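4-oxalocrotonate decarboxylase NahK (Pseudomonas putida, PDB 5D2G) catalyses the metal-dependent decarboxylation of (3E)-2-oxohex-3-enedioate to 2-oxopent-4-enoate in the plasmid-encoded breakdown of aromatic hydrocarbons. Local coordinates at residues 127-132 with 206-211; 159-164 with 182-187. The protein carries 1 engineered substitution. All coordinates share one frame; numbering follows the deposited sequence.

Contact 1. Residues 127-132 with 206-211; sequences IEAEIS and VVMEKN. With MG (magnesium ion), chain B.
Met208 lays its thioether against Ile127 and Ala129, joining two layers of the fumarylacetoacetate hydrolase (FAH) fold: strand 205-210 of the five-stranded sheet packs on strand 126-135 of the curled sheet that carries the metal. The strand axes stay 8.3 Å apart, so side chains of strand 205-210 reach across to the side chains and backbone of 127-132. The methionine leaves its backbone with CG anti to N (chi1 169°), runs straight through chi2, then bends at chi3 (-70°), which turns the methyl in over the other strand. There CE lies 3.7 Å from Ile127 CD1 and 3.5 Å from Ala129 N, and SD also borders the isoleucine branch. Replacing Ile127 by alanine would take away CG1 and CD1, and is likely to open a gap beside the sulfur and let the methyl of Met208 shift. Further along, Ala129 suits a place where the layers close up: its CB sits only 3.4 Å from Val206 CG1, a tight carbon contact, with Val270 and Tyr272 of strand 267-272 packed around both residues. Strand alternation turns Glu128 and Glu130 the other way, to the magnesium ion, where Glu161 and three waters complete the shell. Gly254 N donates a hydrogen bond to OE2 of Glu130. Each carboxylate gives the metal one oxygen, Glu128 OE2 at 2.0 Å and Glu130 OE1 at 1.9 Å, while Glu130 OE2 accepts a 2.7 Å hydrogen bond from a metal-bound water.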
# COMPACT_ATOMS: atom_id res chain seq x y z
N ILE A 127 10.48 3.80 -2.07
CA ILE A 127 9.62 4.48 -1.10
C ILE A 127 8.67 5.39 -1.86
O ILE A 127 8.95 5.82 -2.98
CB ILE A 127 10.44 5.28 -0.07
CG1 ILE A 127 11.36 6.28 -0.76
CG2 ILE A 127 11.29 4.34 0.79
CD1 ILE A 127 11.78 7.42 0.16
N GLU A 128 7.53 5.68 -1.24
CA GLU A 128 6.58 6.60 -1.82
C GLU A 128 5.93 7.33 -0.64
O GLU A 128 5.67 6.71 0.40
CB GLU A 128 5.54 5.85 -2.67
CG GLU A 128 4.85 4.72 -1.95
CD GLU A 128 3.91 3.90 -2.86
OE1 GLU A 128 3.73 4.23 -4.06
OE2 GLU A 128 3.34 2.92 -2.34
N ALA A 129 5.72 8.63 -0.78
CA ALA A 129 5.10 9.43 0.28
C ALA A 129 3.59 9.28 0.21
O ALA A 129 3.00 9.37 -0.87
CB ALA A 129 5.47 10.86 0.14
N GLU A 130 2.96 9.07 1.36
CA GLU A 130 1.52 8.89 1.40
C GLU A 130 0.90 9.59 2.60
O GLU A 130 1.61 10.04 3.53
CB GLU A 130 1.14 7.40 1.45
CG GLU A 130 1.94 6.52 0.46
CD GLU A 130 1.30 5.18 0.20
OE1 GLU A 130 2.01 4.32 -0.37
OE2 GLU A 130 0.11 4.98 0.53
N ILE A 131 -0.42 9.67 2.58
CA ILE A 131 -1.15 10.09 3.76
C ILE A 131 -2.02 8.89 4.17
O ILE A 131 -2.68 8.27 3.34
CB ILE A 131 -1.95 11.41 3.49
CG1 ILE A 131 -2.47 12.00 4.80
CG2 ILE A 131 -3.07 11.20 2.49
CD1 ILE A 131 -1.37 12.60 5.65
N SER A 132 -1.94 8.52 5.44
CA SER A 132 -2.76 7.44 5.95
C SER A 132 -3.84 8.06 6.79
O SER A 132 -3.71 9.20 7.26
CB SER A 132 -1.95 6.48 6.81
OG SER A 132 -0.85 5.93 6.08
N VAL A 206 3.78 17.67 -0.50
CA VAL A 206 4.74 16.71 -0.02
C VAL A 206 6.04 16.87 -0.78
O VAL A 206 6.05 17.01 -2.00
CB VAL A 206 4.19 15.29 -0.19
CG1 VAL A 206 5.27 14.28 -0.01
CG2 VAL A 206 3.03 15.04 0.79
N VAL A 207 7.15 16.89 -0.04
CA VAL A 207 8.48 17.01 -0.63
C VAL A 207 9.30 15.83 -0.15
O VAL A 207 9.53 15.70 1.05
CB VAL A 207 9.16 18.31 -0.18
CG1 VAL A 207 10.59 18.39 -0.73
CG2 VAL A 207 8.35 19.53 -0.63
N MET A 208 9.74 14.96 -1.07
CA MET A 208 10.56 13.82 -0.66
C MET A 208 12.02 14.09 -0.94
O MET A 208 12.40 14.41 -2.08
CB MET A 208 10.12 12.54 -1.38
CG MET A 208 11.09 11.38 -1.20
SD MET A 208 10.58 9.98 -2.21
CE MET A 208 9.12 9.48 -1.31
N GLU A 209 12.85 13.98 0.10
CA GLU A 209 14.29 14.13 -0.02
C GLU A 209 14.94 12.80 0.27
O GLU A 209 14.47 12.04 1.13
CB GLU A 209 14.82 15.20 0.95
CG GLU A 209 14.35 16.62 0.60
CD GLU A 209 14.47 17.60 1.76
OE1 GLU A 209 15.28 17.35 2.68
OE2 GLU A 209 13.73 18.62 1.76
N LYS A 210 15.99 12.51 -0.48
CA LYS A 210 16.79 11.33 -0.22
C LYS A 210 18.21 11.83 -0.20
O LYS A 210 18.66 12.45 -1.17
CB LYS A 210 16.60 10.29 -1.31
CG LYS A 210 17.60 9.14 -1.23
CD LYS A 210 17.19 7.99 -2.13
CE LYS A 210 17.51 8.29 -3.59
NZ LYS A 210 17.65 7.00 -4.36
N ASN A 211 18.90 11.58 0.91
CA ASN A 211 20.29 12.01 1.05
C ASN A 211 20.47 13.50 0.83
O ASN A 211 21.49 13.93 0.29
CB ASN A 211 21.19 11.23 0.09
CG ASN A 211 21.21 9.75 0.40
OD1 ASN A 211 21.13 9.35 1.56
ND2 ASN A 211 21.29 8.92 -0.64
MG MG B . 1.72 2.66 -1.28
O HOH W 1 -0.11 2.48 -0.42
O HOH W 2 1.17 1.37 -2.59
O HOH W 3 0.87 3.62 -2.99

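Contact 2. Residues 159-164 with 182-187; sequences TVEVID and ASSTRF. With MG (magnesium ion), chain B.
Glu161 and Phe187 face each other as a non-hydrogen-bonded pair of two antiparallel strands in the curled sheet of the FAH fold, and their side chains leave the same face of the sheet to different ends. The glutamate reaches the magnesium ion, its CG anti to the backbone N (chi1 -163°) and the chain extended beyond, so that OE1 binds the metal at 1.9 Å. On the way CG passes 3.3 Å from Arg186 O. The other carboxylate oxygen, OE2, takes a salt bridge from Lys83, a residue of the 2-oxoglutarate site, and a hydrogen bond from a water that also joins Thr185 N and Arg186 O; these partners probably fix the rotation of the carboxylate. Phe187 turns its ring away from the glutamate, and Thr159 CG2 meets that ring at its edge, near the ring plane, while Met252 adds a further apolar neighbour.

On the reverse face, Val162 and Arg186 form the hydrogen-bonded pair. Their CB atoms are 3.6 Å apart, the β-branched valine filling the space beside the aliphatic base of the arginine. The arginine then bends at chi2 (-73°), bringing NH1 back to Thr185 O in a 2.7 Å hydrogen bond, with the acceptor near the guanidinium plane. Between the backbones, Arg186 N points at a lone pair of Val162 O, nearly straight at 170°, whereas Val162 N approaches Arg186 O from above its carbonyl plane.

Toward the end of the pairing, Thr185 turns its methyl to Asp164 CB and its hydroxyl to a water shared with the aspartate. Backbone N-H groups of Ile123 and His124 donate to OD2 and OD1 of Asp164, so a carboxylate suits the place, and Asp164 N itself donates to Ser183 O at 2.8 Å.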
# COMPACT_ATOMS: atom_id res chain seq x y z
N THR A 159 2.68 9.10 6.15
CA THR A 159 3.27 7.76 6.12
C THR A 159 4.04 7.57 4.83
O THR A 159 3.54 7.87 3.74
CB THR A 159 2.18 6.67 6.14
OG1 THR A 159 1.26 6.94 7.19
CG2 THR A 159 2.80 5.27 6.33
N VAL A 160 5.26 7.07 4.93
CA VAL A 160 6.01 6.68 3.75
C VAL A 160 5.91 5.17 3.65
O VAL A 160 6.16 4.48 4.64
CB VAL A 160 7.49 7.09 3.89
CG1 VAL A 160 8.33 6.45 2.80
CG2 VAL A 160 7.60 8.61 3.88
N GLU A 161 5.53 4.66 2.48
CA GLU A 161 5.55 3.21 2.30
C GLU A 161 6.87 2.80 1.70
O GLU A 161 7.41 3.49 0.83
CB GLU A 161 4.43 2.71 1.38
CG GLU A 161 4.23 1.20 1.54
CD GLU A 161 3.08 0.63 0.74
OE1 GLU A 161 2.52 1.34 -0.13
OE2 GLU A 161 2.73 -0.54 1.00
N VAL A 162 7.40 1.67 2.15
CA VAL A 162 8.49 1.05 1.42
C VAL A 162 7.81 -0.08 0.68
O VAL A 162 7.23 -0.99 1.31
CB VAL A 162 9.55 0.46 2.33
CG1 VAL A 162 10.68 -0.11 1.48
CG2 VAL A 162 10.09 1.54 3.29
N ILE A 163 7.84 -0.03 -0.65
CA ILE A 163 7.24 -1.12 -1.42
C ILE A 163 8.38 -1.93 -2.01
O ILE A 163 9.47 -1.42 -2.23
CB ILE A 163 6.30 -0.62 -2.53
CG1 ILE A 163 7.03 0.33 -3.48
CG2 ILE A 163 5.06 0.06 -1.94
CD1 ILE A 163 6.13 0.82 -4.64
N ASP A 164 8.12 -3.21 -2.24
CA ASP A 164 9.17 -4.08 -2.72
C ASP A 164 8.48 -5.21 -3.42
O ASP A 164 8.07 -6.18 -2.79
CB ASP A 164 9.98 -4.58 -1.52
CG ASP A 164 11.23 -5.32 -1.91
OD1 ASP A 164 11.74 -5.11 -3.03
OD2 ASP A 164 11.69 -6.13 -1.07
N ALA A 182 0.19 -6.30 -3.18
CA ALA A 182 0.39 -4.93 -3.63
C ALA A 182 1.78 -4.42 -3.26
O ALA A 182 1.95 -3.24 -2.92
CB ALA A 182 -0.70 -4.00 -3.07
N SER A 183 2.75 -5.34 -3.31
CA SER A 183 4.17 -5.04 -3.11
C SER A 183 4.47 -4.46 -1.73
O SER A 183 5.45 -3.74 -1.54
CB SER A 183 4.67 -4.11 -4.22
OG SER A 183 4.37 -4.67 -5.50
N SER A 184 3.62 -4.76 -0.75
CA SER A 184 3.81 -4.13 0.54
C SER A 184 4.99 -4.75 1.24
O SER A 184 5.24 -5.95 1.08
CB SER A 184 2.56 -4.29 1.40
OG SER A 184 1.43 -3.91 0.66
N THR A 185 5.72 -3.95 2.02
CA THR A 185 6.79 -4.54 2.81
C THR A 185 7.15 -3.77 4.08
O THR A 185 7.39 -4.39 5.11
CB THR A 185 8.02 -4.86 1.94
OG1 THR A 185 8.73 -5.96 2.53
CG2 THR A 185 8.94 -3.63 1.78
N ARG A 186 7.18 -2.44 4.03
CA ARG A 186 7.36 -1.65 5.23
C ARG A 186 6.52 -0.40 5.10
O ARG A 186 6.17 0.01 3.99
CB ARG A 186 8.82 -1.23 5.45
CG ARG A 186 9.82 -2.37 5.60
CD ARG A 186 9.71 -3.09 6.93
NE ARG A 186 10.78 -4.09 7.04
CZ ARG A 186 10.67 -5.34 6.60
NH1 ARG A 186 9.54 -5.76 6.05
NH2 ARG A 186 11.70 -6.18 6.71
N PHE A 187 6.18 0.19 6.24
CA PHE A 187 5.60 1.52 6.23
C PHE A 187 6.13 2.29 7.43
O PHE A 187 6.34 1.72 8.51
CB PHE A 187 4.07 1.49 6.18
CG PHE A 187 3.42 0.93 7.42
CD1 PHE A 187 3.23 -0.43 7.58
CD2 PHE A 187 2.98 1.79 8.42
CE1 PHE A 187 2.63 -0.95 8.72
CE2 PHE A 187 2.37 1.29 9.58
CZ PHE A 187 2.19 -0.08 9.72
MG MG B . 1.72 2.66 -1.28
O HOH W 4 4.18 -1.80 2.85
O HOH W 5 10.04 -7.29 0.56
O HOH W 1 -0.11 2.48 -0.42
O HOH W 2 1.17 1.37 -2.59
O HOH W 3 0.87 3.62 -2.99

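In the fold
Following the chain from the N terminus, past the helices and strands before it, 127-132 is the first of the four segments. The chain then turns through helix 146-152 into 159-164, its antiparallel neighbour in the curled sheet. After helix 174-179 it returns as 182-187, and contact 2 closes this short loop by adding another strand to the same sheet. Only then does it reach 206-211, where contact 1 closes the longer loop, with contact 2 nested inside it. Contact 1 ties that sheet to the five-stranded one. The two contacts meet where 127-132 pairs with 159-164, joined also by a hydrogen bond between the hydroxyls of Ser132 and Thr159, and both supply carboxylates to one magnesium ion.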